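Beta-N-acetylhexosaminidase (Arthrobacter aurescens, PDB 3RCN) probably hydrolyses terminal non-reducing N-acetyl-D-hexosamine residues of N-acetyl-beta-D-hexosaminides, as a glycoside hydrolase of family 20. Local coordinates at residues A452-W457 with P473-I478; L158-V163 with N170-H175; L10-W15 with M166-V171; I478-W483 with A487-D492. One frame throughout, in Å; residues are numbered along the deposited sequence.

Contact 1 of 4, residues A452-W457 with P473-I478; sequences AQANIW and PRLSAI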
loop_
_atom_site.group_PDB
_atom_site.type_symbol
_atom_site.label_atom_id
_atom_site.label_comp_id
_atom_site.label_asym_id
_atom_site.label_seq_id
_atom_site.Cartn_x
_atom_site.Cartn_y
_atom_site.Cartn_z
ATOM N N ALA A 452 -21.183 16.647 -6.922
ATOM C CA ALA A 452 -19.901 17.344 -6.954
ATOM C C ALA A 452 -18.721 16.374 -6.910
ATOM O O ALA A 452 -18.896 15.175 -6.695
ATOM C CB ALA A 452 -19.807 18.371 -5.818
ATOM N N GLN A 453 -17.527 16.894 -7.171
ATOM C CA GLN A 453 -16.338 16.066 -7.193
ATOM C C GLN A 453 -15.092 16.870 -6.812
ATOM O O GLN A 453 -14.955 18.033 -7.184
ATOM C CB GLN A 453 -16.221 15.457 -8.586
ATOM C CG GLN A 453 -14.913 14.839 -8.951
ATOM C CD GLN A 453 -14.928 14.382 -10.398
ATOM O OE1 GLN A 453 -15.794 13.602 -10.797
ATOM N NE2 GLN A 453 -13.994 14.887 -11.201
ATOM N N ALA A 454 -14.182 16.247 -6.072
ATOM C CA ALA A 454 -12.905 16.873 -5.762
ATOM C C ALA A 454 -11.817 16.250 -6.640
ATOM O O ALA A 454 -11.787 15.033 -6.831
ATOM C CB ALA A 454 -12.568 16.703 -4.287
ATOM N N ASN A 455 -10.938 17.088 -7.180
ATOM C CA ASN A 455 -9.889 16.619 -8.086
ATOM C C ASN A 455 -8.497 16.724 -7.473
ATOM O O ASN A 455 -8.130 17.761 -6.923
ATOM C CB ASN A 455 -9.925 17.390 -9.414
ATOM C CG ASN A 455 -11.231 17.196 -10.168
ATOM O OD1 ASN A 455 -11.951 16.235 -9.931
ATOM N ND2 ASN A 455 -11.536 18.107 -11.085
ATOM N N ILE A 456 -7.733 15.640 -7.562
ATOM C CA ILE A 456 -6.351 15.644 -7.111
ATOM C C ILE A 456 -5.407 15.444 -8.303
ATOM O O ILE A 456 -5.217 14.318 -8.781
ATOM C CB ILE A 456 -6.166 14.477 -6.115
ATOM C CG1 ILE A 456 -7.321 14.477 -5.102
ATOM C CG2 ILE A 456 -4.807 14.532 -5.432
ATOM C CD1 ILE A 456 -7.416 13.207 -4.285
ATOM N N TRP A 457 -4.744 16.518 -8.727
ATOM C CA TRP A 457 -3.824 16.424 -9.855
ATOM C C TRP A 457 -2.445 16.115 -9.308
ATOM O O TRP A 457 -2.033 16.690 -8.311
ATOM C CB TRP A 457 -3.824 17.711 -10.668
ATOM C CG TRP A 457 -5.181 18.007 -11.224
ATOM C CD1 TRP A 457 -6.097 18.884 -10.723
ATOM C CD2 TRP A 457 -5.795 17.390 -12.359
ATOM N NE1 TRP A 457 -7.232 18.856 -11.476
ATOM C CE2 TRP A 457 -7.074 17.950 -12.495
ATOM C CE3 TRP A 457 -5.376 16.428 -13.286
ATOM C CZ2 TRP A 457 -7.948 17.588 -13.521
ATOM C CZ3 TRP A 457 -6.239 16.062 -14.301
ATOM C CH2 TRP A 457 -7.514 16.642 -14.411
ATOM N N PRO A 473 -6.587 16.540 5.512
ATOM C CA PRO A 473 -7.973 16.362 5.974
ATOM C C PRO A 473 -9.102 16.901 5.058
ATOM O O PRO A 473 -10.270 16.609 5.313
ATOM C CB PRO A 473 -7.969 17.085 7.321
ATOM C CG PRO A 473 -7.022 18.221 7.099
ATOM C CD PRO A 473 -5.951 17.699 6.171
ATOM N N ARG A 474 -8.775 17.742 4.080
ATOM C CA ARG A 474 -9.802 18.399 3.256
ATOM C C ARG A 474 -10.881 17.473 2.705
ATOM O O ARG A 474 -12.054 17.791 2.776
ATOM C CB ARG A 474 -9.164 19.183 2.109
ATOM C CG ARG A 474 -8.478 20.435 2.585
ATOM C CD ARG A 474 -7.885 21.189 1.432
ATOM N NE ARG A 474 -6.770 20.478 0.832
ATOM C CZ ARG A 474 -6.056 20.948 -0.182
ATOM N NH1 ARG A 474 -6.345 22.130 -0.719
ATOM N NH2 ARG A 474 -5.053 20.236 -0.661
ATOM N N LEU A 475 -10.484 16.328 2.171
ATOM C CA LEU A 475 -11.432 15.367 1.622
ATOM C C LEU A 475 -12.434 14.847 2.676
ATOM O O LEU A 475 -13.519 14.370 2.334
ATOM C CB LEU A 475 -10.667 14.206 0.987
ATOM C CG LEU A 475 -11.475 13.291 0.079
ATOM C CD1 LEU A 475 -12.316 14.123 -0.882
ATOM C CD2 LEU A 475 -10.557 12.345 -0.694
ATOM N N SER A 476 -12.076 14.932 3.954
ATOM C CA SER A 476 -13.000 14.533 5.008
ATOM C C SER A 476 -14.122 15.558 5.140
ATOM O O SER A 476 -15.296 15.199 5.272
ATOM C CB SER A 476 -12.281 14.377 6.349
ATOM O OG SER A 476 -11.312 13.348 6.297
ATOM N N ALA A 477 -13.750 16.834 5.115
ATOM C CA ALA A 477 -14.722 17.921 5.166
ATOM C C ALA A 477 -15.616 17.927 3.910
ATOM O O ALA A 477 -16.840 18.105 3.985
ATOM C CB ALA A 477 -14.000 19.241 5.320
ATOM N N ILE A 478 -14.988 17.715 2.759
ATOM C CA ILE A 478 -15.694 17.570 1.495
ATOM C C ILE A 478 -16.690 16.406 1.519
ATOM O O ILE A 478 -17.810 16.541 1.039
ATOM C CB ILE A 478 -14.695 17.441 0.322
ATOM C CG1 ILE A 478 -14.133 18.817 -0.032
ATOM C CG2 ILE A 478 -15.353 16.854 -0.895
ATOM C CD1 ILE A 478 -12.725 18.797 -0.574
#

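Contact 2 of 4, residues L158-V163 with N170-H175; sequences LRFIEV and NVLHLH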
loop_
_atom_site.group_PDB
_atom_site.type_symbol
_atom_site.label_atom_id
_atom_site.label_comp_id
_atom_site.label_asym_id
_atom_site.label_seq_id
_atom_site.Cartn_x
_atom_site.Cartn_y
_atom_site.Cartn_z
ATOM N N LEU A 158 -5.927 0.633 -4.061
ATOM C CA LEU A 158 -7.003 -0.073 -3.376
ATOM C C LEU A 158 -7.171 0.517 -1.990
ATOM O O LEU A 158 -8.286 0.559 -1.449
ATOM C CB LEU A 158 -6.720 -1.563 -3.281
ATOM C CG LEU A 158 -6.382 -2.230 -4.608
ATOM C CD1 LEU A 158 -5.857 -3.652 -4.411
ATOM C CD2 LEU A 158 -7.611 -2.203 -5.526
ATOM N N ARG A 159 -6.060 0.970 -1.411
ATOM C CA ARG A 159 -6.113 1.577 -0.078
ATOM C C ARG A 159 -6.780 2.942 -0.101
ATOM O O ARG A 159 -7.575 3.276 0.780
ATOM C CB ARG A 159 -4.716 1.682 0.536
ATOM C CG ARG A 159 -4.314 0.440 1.301
ATOM C CD ARG A 159 -4.680 0.583 2.758
ATOM N NE ARG A 159 -5.870 -0.161 3.108
ATOM C CZ ARG A 159 -6.523 -0.007 4.253
ATOM N NH1 ARG A 159 -6.094 0.875 5.137
ATOM N NH2 ARG A 159 -7.617 -0.716 4.507
ATOM N N PHE A 160 -6.451 3.733 -1.113
ATOM C CA PHE A 160 -7.143 4.991 -1.350
ATOM C C PHE A 160 -8.652 4.766 -1.533
ATOM O O PHE A 160 -9.469 5.532 -1.017
ATOM C CB PHE A 160 -6.547 5.676 -2.578
ATOM C CG PHE A 160 -7.180 7.004 -2.908
ATOM C CD1 PHE A 160 -6.750 8.167 -2.280
ATOM C CD2 PHE A 160 -8.200 7.089 -3.853
ATOM C CE1 PHE A 160 -7.329 9.383 -2.575
ATOM C CE2 PHE A 160 -8.782 8.307 -4.155
ATOM C CZ PHE A 160 -8.344 9.455 -3.516
ATOM N N ILE A 161 -9.018 3.709 -2.253
ATOM C CA ILE A 161 -10.428 3.393 -2.489
ATOM C C ILE A 161 -11.133 3.004 -1.187
ATOM O O ILE A 161 -12.281 3.377 -0.955
ATOM C CB ILE A 161 -10.595 2.257 -3.519
ATOM C CG1 ILE A 161 -10.332 2.785 -4.928
ATOM C CG2 ILE A 161 -11.987 1.654 -3.426
ATOM C CD1 ILE A 161 -10.141 1.699 -5.977
ATOM N N GLU A 162 -10.428 2.270 -0.333
ATOM C CA GLU A 162 -10.970 1.847 0.954
ATOM C C GLU A 162 -11.262 3.052 1.851
ATOM O O GLU A 162 -12.301 3.117 2.528
ATOM C CB GLU A 162 -9.985 0.895 1.637
ATOM C CG GLU A 162 -10.504 0.287 2.924
ATOM C CD GLU A 162 -11.429 -0.906 2.698
ATOM O OE1 GLU A 162 -10.904 -2.043 2.695
ATOM O OE2 GLU A 162 -12.667 -0.712 2.544
ATOM N N VAL A 163 -10.337 4.009 1.854
ATOM C CA VAL A 163 -10.529 5.250 2.598
ATOM C C VAL A 163 -11.688 6.076 2.027
ATOM O O VAL A 163 -12.411 6.734 2.778
ATOM C CB VAL A 163 -9.243 6.093 2.639
ATOM C CG1 VAL A 163 -9.496 7.413 3.323
ATOM C CG2 VAL A 163 -8.124 5.326 3.357
ATOM N N ASN A 170 -19.039 7.779 -3.394
ATOM C CA ASN A 170 -19.402 6.778 -4.401
ATOM C C ASN A 170 -18.798 6.845 -5.818
ATOM O O ASN A 170 -19.070 5.969 -6.629
ATOM C CB ASN A 170 -20.916 6.606 -4.468
ATOM C CG ASN A 170 -21.617 7.846 -4.943
ATOM O OD1 ASN A 170 -20.980 8.824 -5.337
ATOM N ND2 ASN A 170 -22.943 7.814 -4.920
ATOM N N VAL A 171 -17.989 7.851 -6.137
ATOM C CA VAL A 171 -17.436 7.906 -7.495
ATOM C C VAL A 171 -15.952 8.164 -7.507
ATOM O O VAL A 171 -15.458 9.063 -6.828
ATOM C CB VAL A 171 -18.132 8.976 -8.435
ATOM C CG1 VAL A 171 -17.467 8.999 -9.799
ATOM C CG2 VAL A 171 -19.590 8.676 -8.621
ATOM N N LEU A 172 -15.242 7.372 -8.294
ATOM C CA LEU A 172 -13.813 7.563 -8.459
ATOM C C LEU A 172 -13.567 7.783 -9.922
ATOM O O LEU A 172 -13.818 6.897 -10.758
ATOM C CB LEU A 172 -13.009 6.343 -7.997
ATOM C CG LEU A 172 -11.552 6.342 -8.500
ATOM C CD1 LEU A 172 -10.696 7.395 -7.788
ATOM C CD2 LEU A 172 -10.931 4.969 -8.349
ATOM N N HIS A 173 -13.079 8.975 -10.223
ATOM C CA HIS A 173 -12.811 9.355 -11.589
ATOM C C HIS A 173 -11.305 9.163 -11.783
ATOM O O HIS A 173 -10.488 9.817 -11.132
ATOM C CB HIS A 173 -13.278 10.796 -11.810
ATOM C CG HIS A 173 -12.919 11.362 -13.148
ATOM N ND1 HIS A 173 -13.694 12.310 -13.784
ATOM C CD2 HIS A 173 -11.861 11.132 -13.963
ATOM C CE1 HIS A 173 -13.130 12.638 -14.932
ATOM N NE2 HIS A 173 -12.016 11.938 -15.063
ATOM N N LEU A 174 -10.954 8.226 -12.658
ATOM C CA LEU A 174 -9.591 7.740 -12.760
ATOM C C LEU A 174 -8.926 8.301 -13.996
ATOM O O LEU A 174 -9.185 7.834 -15.095
ATOM C CB LEU A 174 -9.643 6.221 -12.879
ATOM C CG LEU A 174 -8.395 5.459 -12.463
ATOM C CD1 LEU A 174 -7.985 5.898 -11.081
ATOM C CD2 LEU A 174 -8.660 3.972 -12.489
ATOM N N HIS A 175 -7.999 9.234 -13.830
ATOM C CA HIS A 175 -7.500 9.931 -15.001
ATOM C C HIS A 175 -6.274 9.131 -15.435
ATOM O O HIS A 175 -5.192 9.255 -14.864
ATOM C CB HIS A 175 -7.147 11.363 -14.557
ATOM C CG HIS A 175 -6.517 12.213 -15.614
ATOM N ND1 HIS A 175 -7.250 12.877 -16.573
ATOM C CD2 HIS A 175 -5.224 12.553 -15.830
ATOM C CE1 HIS A 175 -6.435 13.561 -17.355
ATOM N NE2 HIS A 175 -5.201 13.385 -16.924
#

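Contact 3 of 4, residues L10-W15 with M166-V171; sequences LIPAPW and MHKLNV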
loop_
_atom_site.group_PDB
_atom_site.type_symbol
_atom_site.label_atom_id
_atom_site.label_comp_id
_atom_site.label_asym_id
_atom_site.label_seq_id
_atom_site.Cartn_x
_atom_site.Cartn_y
_atom_site.Cartn_z
ATOM N N LEU A 10 -19.265 11.205 14.531
ATOM C CA LEU A 10 -19.321 10.707 13.147
ATOM C C LEU A 10 -19.021 11.725 12.046
ATOM O O LEU A 10 -19.562 12.831 12.045
ATOM C CB LEU A 10 -20.708 10.137 12.881
ATOM C CG LEU A 10 -21.192 9.140 13.926
ATOM C CD1 LEU A 10 -22.651 8.899 13.731
ATOM C CD2 LEU A 10 -20.407 7.839 13.810
ATOM N N ILE A 11 -18.168 11.344 11.098
ATOM C CA ILE A 11 -18.056 12.096 9.855
ATOM C C ILE A 11 -18.130 11.119 8.689
ATOM O O ILE A 11 -17.448 10.093 8.698
ATOM C CB ILE A 11 -16.683 12.796 9.783
ATOM C CG1 ILE A 11 -16.603 13.952 10.773
ATOM C CG2 ILE A 11 -16.388 13.289 8.391
ATOM C CD1 ILE A 11 -15.229 14.553 10.867
ATOM N N PRO A 12 -18.895 11.466 7.639
ATOM C CA PRO A 12 -19.830 12.604 7.533
ATOM C C PRO A 12 -20.950 12.519 8.574
ATOM O O PRO A 12 -21.409 11.429 8.881
ATOM C CB PRO A 12 -20.465 12.417 6.144
ATOM C CG PRO A 12 -19.622 11.389 5.442
ATOM C CD PRO A 12 -19.011 10.541 6.500
ATOM N N ALA A 13 -21.402 13.654 9.091
ATOM C CA ALA A 13 -22.516 13.673 10.040
ATOM C C ALA A 13 -23.787 13.139 9.394
ATOM O O ALA A 13 -24.156 13.579 8.312
ATOM C CB ALA A 13 -22.749 15.091 10.543
ATOM N N PRO A 14 -24.475 12.200 10.065
ATOM C CA PRO A 14 -25.729 11.613 9.571
ATOM C C PRO A 14 -26.853 12.642 9.601
ATOM O O PRO A 14 -26.719 13.676 10.249
ATOM C CB PRO A 14 -26.033 10.501 10.583
ATOM C CG PRO A 14 -24.851 10.434 11.495
ATOM C CD PRO A 14 -24.162 11.747 11.427
ATOM N N TRP A 15 -27.950 12.373 8.908
ATOM C CA TRP A 15 -29.030 13.350 8.853
ATOM C C TRP A 15 -29.788 13.501 10.171
ATOM O O TRP A 15 -30.064 14.624 10.590
ATOM C CB TRP A 15 -29.951 13.094 7.662
ATOM C CG TRP A 15 -29.383 13.668 6.400
ATOM C CD1 TRP A 15 -28.193 13.336 5.812
ATOM C CD2 TRP A 15 -29.967 14.682 5.574
ATOM N NE1 TRP A 15 -28.007 14.079 4.670
ATOM C CE2 TRP A 15 -29.082 14.909 4.501
ATOM C CE3 TRP A 15 -31.155 15.415 5.636
ATOM C CZ2 TRP A 15 -29.345 15.839 3.501
ATOM C CZ3 TRP A 15 -31.418 16.339 4.637
ATOM C CH2 TRP A 15 -30.516 16.544 3.586
HETATM N N MSE A 166 -15.052 4.729 3.182
HETATM C CA MSE A 166 -15.243 5.015 4.598
HETATM C C MSE A 166 -15.853 6.400 4.781
HETATM O O MSE A 166 -16.509 6.678 5.781
HETATM C CB MSE A 166 -13.915 4.895 5.356
HETATM C CG MSE A 166 -14.034 5.111 6.861
HETATM SE SE MSE A 166 -13.717 6.963 7.409
HETATM C CE MSE A 166 -11.761 6.821 7.793
ATOM N N HIS A 167 -15.628 7.264 3.802
ATOM C CA HIS A 167 -16.238 8.594 3.793
ATOM C C HIS A 167 -17.555 8.651 3.000
ATOM O O HIS A 167 -18.151 9.719 2.847
ATOM C CB HIS A 167 -15.245 9.632 3.288
ATOM C CG HIS A 167 -14.098 9.862 4.220
ATOM N ND1 HIS A 167 -12.946 9.110 4.181
ATOM C CD2 HIS A 167 -13.943 10.746 5.232
ATOM C CE1 HIS A 167 -12.116 9.534 5.120
ATOM N NE2 HIS A 167 -12.698 10.524 5.770
ATOM N N LYS A 168 -17.999 7.490 2.524
ATOM C CA LYS A 168 -19.243 7.345 1.777
ATOM C C LYS A 168 -19.210 8.033 0.415
ATOM O O LYS A 168 -20.246 8.367 -0.123
ATOM C CB LYS A 168 -20.414 7.889 2.598
ATOM C CG LYS A 168 -20.749 7.094 3.880
ATOM C CD LYS A 168 -21.961 7.708 4.610
ATOM C CE LYS A 168 -22.526 6.822 5.729
ATOM N NZ LYS A 168 -21.663 6.758 6.942
ATOM N N LEU A 169 -18.012 8.221 -0.133
ATOM C CA LEU A 169 -17.833 8.696 -1.495
ATOM C C LEU A 169 -18.140 7.541 -2.431
ATOM O O LEU A 169 -17.650 6.432 -2.214
ATOM C CB LEU A 169 -16.405 9.199 -1.713
ATOM C CG LEU A 169 -16.073 10.421 -0.847
ATOM C CD1 LEU A 169 -14.587 10.705 -0.796
ATOM C CD2 LEU A 169 -16.831 11.652 -1.317
ATOM N N ASN A 170 -19.039 7.779 -3.394
ATOM C CA ASN A 170 -19.402 6.778 -4.401
ATOM C C ASN A 170 -18.798 6.845 -5.818
ATOM O O ASN A 170 -19.070 5.969 -6.629
ATOM C CB ASN A 170 -20.916 6.606 -4.468
ATOM C CG ASN A 170 -21.617 7.846 -4.943
ATOM O OD1 ASN A 170 -20.980 8.824 -5.337
ATOM N ND2 ASN A 170 -22.943 7.814 -4.920
ATOM N N VAL A 171 -17.989 7.851 -6.137
ATOM C CA VAL A 171 -17.436 7.906 -7.495
ATOM C C VAL A 171 -15.952 8.164 -7.507
ATOM O O VAL A 171 -15.458 9.063 -6.828
ATOM C CB VAL A 171 -18.132 8.976 -8.435
ATOM C CG1 VAL A 171 -17.467 8.999 -9.799
ATOM C CG2 VAL A 171 -19.590 8.676 -8.621
HETATM O O HOH W 1 -18.740 7.292 7.344
HETATM O O HOH W 2 -22.757 9.341 7.662
#

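Contact 4 of 4, residues I478-W483 with A487-D492; sequences ISEVFW and AGRDYD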
loop_
_atom_site.group_PDB
_atom_site.type_symbol
_atom_site.label_atom_id
_atom_site.label_comp_id
_atom_site.label_asym_id
_atom_site.label_seq_id
_atom_site.Cartn_x
_atom_site.Cartn_y
_atom_site.Cartn_z
ATOM N N ILE A 478 -14.988 17.715 2.759
ATOM C CA ILE A 478 -15.694 17.570 1.495
ATOM C C ILE A 478 -16.690 16.406 1.519
ATOM O O ILE A 478 -17.810 16.541 1.039
ATOM C CB ILE A 478 -14.695 17.441 0.322
ATOM C CG1 ILE A 478 -14.133 18.817 -0.032
ATOM C CG2 ILE A 478 -15.353 16.854 -0.895
ATOM C CD1 ILE A 478 -12.725 18.797 -0.574
ATOM N N SER A 479 -16.302 15.267 2.082
ATOM C CA SER A 479 -17.218 14.126 2.122
ATOM C C SER A 479 -18.492 14.490 2.877
ATOM O O SER A 479 -19.568 13.974 2.564
ATOM C CB SER A 479 -16.565 12.880 2.743
ATOM O OG SER A 479 -16.457 12.976 4.161
ATOM N N GLU A 480 -18.369 15.380 3.864
ATOM C CA GLU A 480 -19.529 15.831 4.632
ATOM C C GLU A 480 -20.401 16.776 3.802
ATOM O O GLU A 480 -21.630 16.669 3.784
ATOM C CB GLU A 480 -19.103 16.504 5.940
ATOM C CG GLU A 480 -20.287 16.955 6.778
ATOM C CD GLU A 480 -20.041 16.897 8.283
ATOM O OE1 GLU A 480 -19.697 15.808 8.788
ATOM O OE2 GLU A 480 -20.208 17.935 8.959
ATOM N N VAL A 481 -19.750 17.705 3.115
ATOM C CA VAL A 481 -20.451 18.610 2.222
ATOM C C VAL A 481 -21.282 17.816 1.209
ATOM O O VAL A 481 -22.416 18.178 0.929
ATOM C CB VAL A 481 -19.469 19.568 1.506
ATOM C CG1 VAL A 481 -20.180 20.370 0.424
ATOM C CG2 VAL A 481 -18.774 20.490 2.517
ATOM N N PHE A 482 -20.733 16.717 0.692
ATOM C CA PHE A 482 -21.443 15.893 -0.296
ATOM C C PHE A 482 -22.540 15.009 0.292
ATOM O O PHE A 482 -23.554 14.768 -0.359
ATOM C CB PHE A 482 -20.479 14.985 -1.067
ATOM C CG PHE A 482 -19.471 15.726 -1.891
ATOM C CD1 PHE A 482 -19.440 17.108 -1.896
ATOM C CD2 PHE A 482 -18.546 15.030 -2.662
ATOM C CE1 PHE A 482 -18.503 17.790 -2.662
ATOM C CE2 PHE A 482 -17.606 15.699 -3.422
ATOM C CZ PHE A 482 -17.585 17.086 -3.425
ATOM N N TRP A 483 -22.264 14.405 1.442
ATOM C CA TRP A 483 -23.233 13.545 2.118
ATOM C C TRP A 483 -24.304 14.212 2.999
ATOM O O TRP A 483 -25.502 13.955 2.841
ATOM C CB TRP A 483 -22.501 12.464 2.937
ATOM C CG TRP A 483 -23.449 11.520 3.568
ATOM C CD1 TRP A 483 -24.127 11.700 4.737
ATOM C CD2 TRP A 483 -23.881 10.266 3.040
ATOM N NE1 TRP A 483 -24.934 10.617 4.986
ATOM C CE2 TRP A 483 -24.804 9.723 3.956
ATOM C CE3 TRP A 483 -23.577 9.548 1.883
ATOM C CZ2 TRP A 483 -25.424 8.497 3.752
ATOM C CZ3 TRP A 483 -24.193 8.331 1.678
ATOM C CH2 TRP A 483 -25.107 7.816 2.609
ATOM N N ALA A 487 -28.046 22.201 6.449
ATOM C CA ALA A 487 -28.641 23.034 7.489
ATOM C C ALA A 487 -27.805 23.049 8.763
ATOM O O ALA A 487 -27.650 24.089 9.409
ATOM C CB ALA A 487 -30.036 22.542 7.805
ATOM N N GLY A 488 -27.249 21.895 9.110
ATOM C CA GLY A 488 -26.537 21.740 10.362
ATOM C C GLY A 488 -25.059 22.092 10.280
ATOM O O GLY A 488 -24.262 21.606 11.089
ATOM N N ARG A 489 -24.688 22.940 9.319
ATOM C CA ARG A 489 -23.277 23.195 9.027
ATOM C C ARG A 489 -22.668 24.344 9.833
ATOM O O ARG A 489 -23.080 25.497 9.698
ATOM C CB ARG A 489 -23.080 23.455 7.532
ATOM C CG ARG A 489 -21.651 23.797 7.138
ATOM C CD ARG A 489 -21.165 22.904 6.006
ATOM N NE ARG A 489 -21.806 21.596 6.051
ATOM C CZ ARG A 489 -22.447 21.050 5.024
ATOM N NH1 ARG A 489 -23.012 19.857 5.159
ATOM N NH2 ARG A 489 -22.521 21.690 3.860
ATOM N N ASP A 490 -21.700 23.999 10.681
ATOM C CA ASP A 490 -20.862 24.958 11.401
ATOM C C ASP A 490 -19.420 24.431 11.441
ATOM O O ASP A 490 -19.174 23.305 11.883
ATOM C CB ASP A 490 -21.400 25.178 12.821
ATOM C CG ASP A 490 -20.404 25.891 13.734
ATOM O OD1 ASP A 490 -19.717 26.831 13.273
ATOM O OD2 ASP A 490 -20.317 25.517 14.926
ATOM N N TYR A 491 -18.467 25.248 11.008
ATOM C CA TYR A 491 -17.080 24.799 10.926
ATOM C C TYR A 491 -16.475 24.469 12.283
ATOM O O TYR A 491 -15.789 23.457 12.421
ATOM C CB TYR A 491 -16.201 25.826 10.204
ATOM C CG TYR A 491 -14.736 25.456 10.175
ATOM C CD1 TYR A 491 -14.293 24.349 9.461
ATOM C CD2 TYR A 491 -13.796 26.210 10.861
ATOM C CE1 TYR A 491 -12.958 24.007 9.428
ATOM C CE2 TYR A 491 -12.457 25.880 10.833
ATOM C CZ TYR A 491 -12.040 24.778 10.113
ATOM O OH TYR A 491 -10.701 24.440 10.087
ATOM N N ASP A 492 -16.721 25.324 13.274
ATOM C CA ASP A 492 -16.134 25.153 14.603
ATOM C C ASP A 492 -16.595 23.849 15.227
ATOM O O ASP A 492 -15.829 23.166 15.906
ATOM C CB ASP A 492 -16.485 26.323 15.521
ATOM C CG ASP A 492 -15.833 27.619 15.087
ATOM O OD1 ASP A 492 -14.702 27.575 14.554
ATOM O OD2 ASP A 492 -16.461 28.685 15.272
HETATM O O HOH W 3 -23.189 19.046 8.443
HETATM O O HOH W 4 -24.108 19.118 2.944
#

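Contact 1 of 4, residues A452-W457 with P473-I478
A454 meets L475 and I478 in a small, buried, apolar contact between a barrel strand and a helix further along the chain in the catalytic domain. The strand is 449-456 and the helix is 474-483. The A454 methyl points toward the helix. It lies 4.3 Å from L475 CD1, and the same CB atom is 4.3 Å from I478 CD1. L475 and I478 sit one helical turn apart, so their methyl ends reach the same strand residue. L475 leaves its backbone with CG anti to N (chi1 -166°), and this carries CD1 toward the strand. The strand's other face is polar. There Q453 NE2 donates to N455 OD1 at 2.8 Å, in the plane of the N455 side-chain carbonyl and on one of its lone pairs. Q453 OE1 is taken by the hydroxyl of Y140 on the adjacent strand 140-146. I478 also packs on V431 of helix 428-432. An apolar outer face under a helix, with polar side chains on the other face, is characteristic of the TIM-barrel fold of this family.

Contact 2 of 4, residues L158-V163 with N170-H175
F160 is the first residue of helix segment 158-163 to meet strand 171-178. Its CG is anti to the backbone N (chi1 -179°), which sends the ring from the helix toward the strand. The ring presents its edge to L172, with F160 CE2 4.2 Å from L172 CD1. The methyl lies near the ring plane. F160 also touches T143 on the neighbouring strand 140-146. I161 follows and takes the other branch of the same leucine. I161 CG1 is 4.1 Å from L172 CD2, and CD1 of I161 is just as near to that methyl. The two side chains cross at about a right angle. On its flank I161 packs on I229 and F232 of helix 223-235, while E162 turns to another side of the helix and a salt bridge with R236. The helix spans the beta-alpha-beta crossover from strand 140-146 to strand 171-178. L172 fills the interface with both methyls, one for each helix residue, while H173 and H175 bond to E243. With apolar groups alone meeting here, the fit of helix to strand depends on shape and on burial from water.

Contact 3 of 4, residues L10-W15 with M166-V171
P12 sets its ring against H167 and K168, where helix 154-166 gives way to a Schellman motif (K168 phi 67°). The contact joins the N-terminal family 20 domain to the catalytic barrel. The peptide bond before P12 is cis, and its ring is puckered C-gamma exo. P12 CG lies 3.4 Å from the carbonyl O of H167 and 4.4 Å from K168 CD. P12 CD is further from H167 O, at 3.8 Å. The K168 side chain runs out extended through chi2 and chi3, then turns at its last torsion (chi4 73°). This brings its ammonium group to two waters and to T104 OG1. The selenium (SE) of M166, a selenomethionine, lies 3.8 Å above one face of the H167 ring, toward the rim. The ring nitrogens bond to V163 O and to H502. Water 1 accepts from K168 NZ and donates to M166 O, with a weaker bond to I11 O. Water 2 accepts from K168 NZ at 2.9 Å and donates to P12 O at 2.8 Å.

Contact 4 of 4, residues I478-W483 with A487-D492
R489 lays its guanidinium against the backbone and side chain of V481. NH2 of R489 is 4.1 Å from V481 CA, which lies over one face of the group. V481 CG2 lies over a face too, toward the rim. The two side chains cross at about a right angle. R489 NH1 also comes within 3.7 Å of E480 O. Bends at chi2 (128°) and chi3 (-30°) turn the arginine chain back to the helix. Water 4 sits at the guanidinium edge, in its plane. It accepts from R489 NH1 at 2.6 Å and donates to V481 O at 2.8 Å. Water 3 donates to E480 OE2 and accepts a weak bond from R489 NH1. The contact spans the short loop between helix 474-483 and helix 491-508. D490 is the N-cap of the second helix, with a weak capping bond from D492 N to D490 OD1. With an alanine in place of R489, water 4 would probably lose its donor NH1, and V481 would lose the group lying across it. Further out, Y432 makes a cation-pi contact with R489, and its hydroxyl bonds to E480 OE2. R497 adds a salt bridge to that carboxylate.

Along the chain, contact 3 opens first, at residues 10-15. It ends on the same stretch as contact 2, sharing N170 and V171. Contacts 1 and 4 follow, sharing I478 and helix 474-483. Contacts 1 and 2 have centres 12 Å apart and reach the same barrel sheet; I456 CD1 packs on F160 CZ at 3.9 Å. Contacts 3 and 4 are closest, with centres 10 Å apart. They are tied by a probable hydrogen bond of 2.8 Å from A13 N to E480 OE1. Contacts 2 and 4 are 21 Å apart between centres and do not touch. Helix 474-483 thus lies between the barrel strands and the N-terminal domain, joining both.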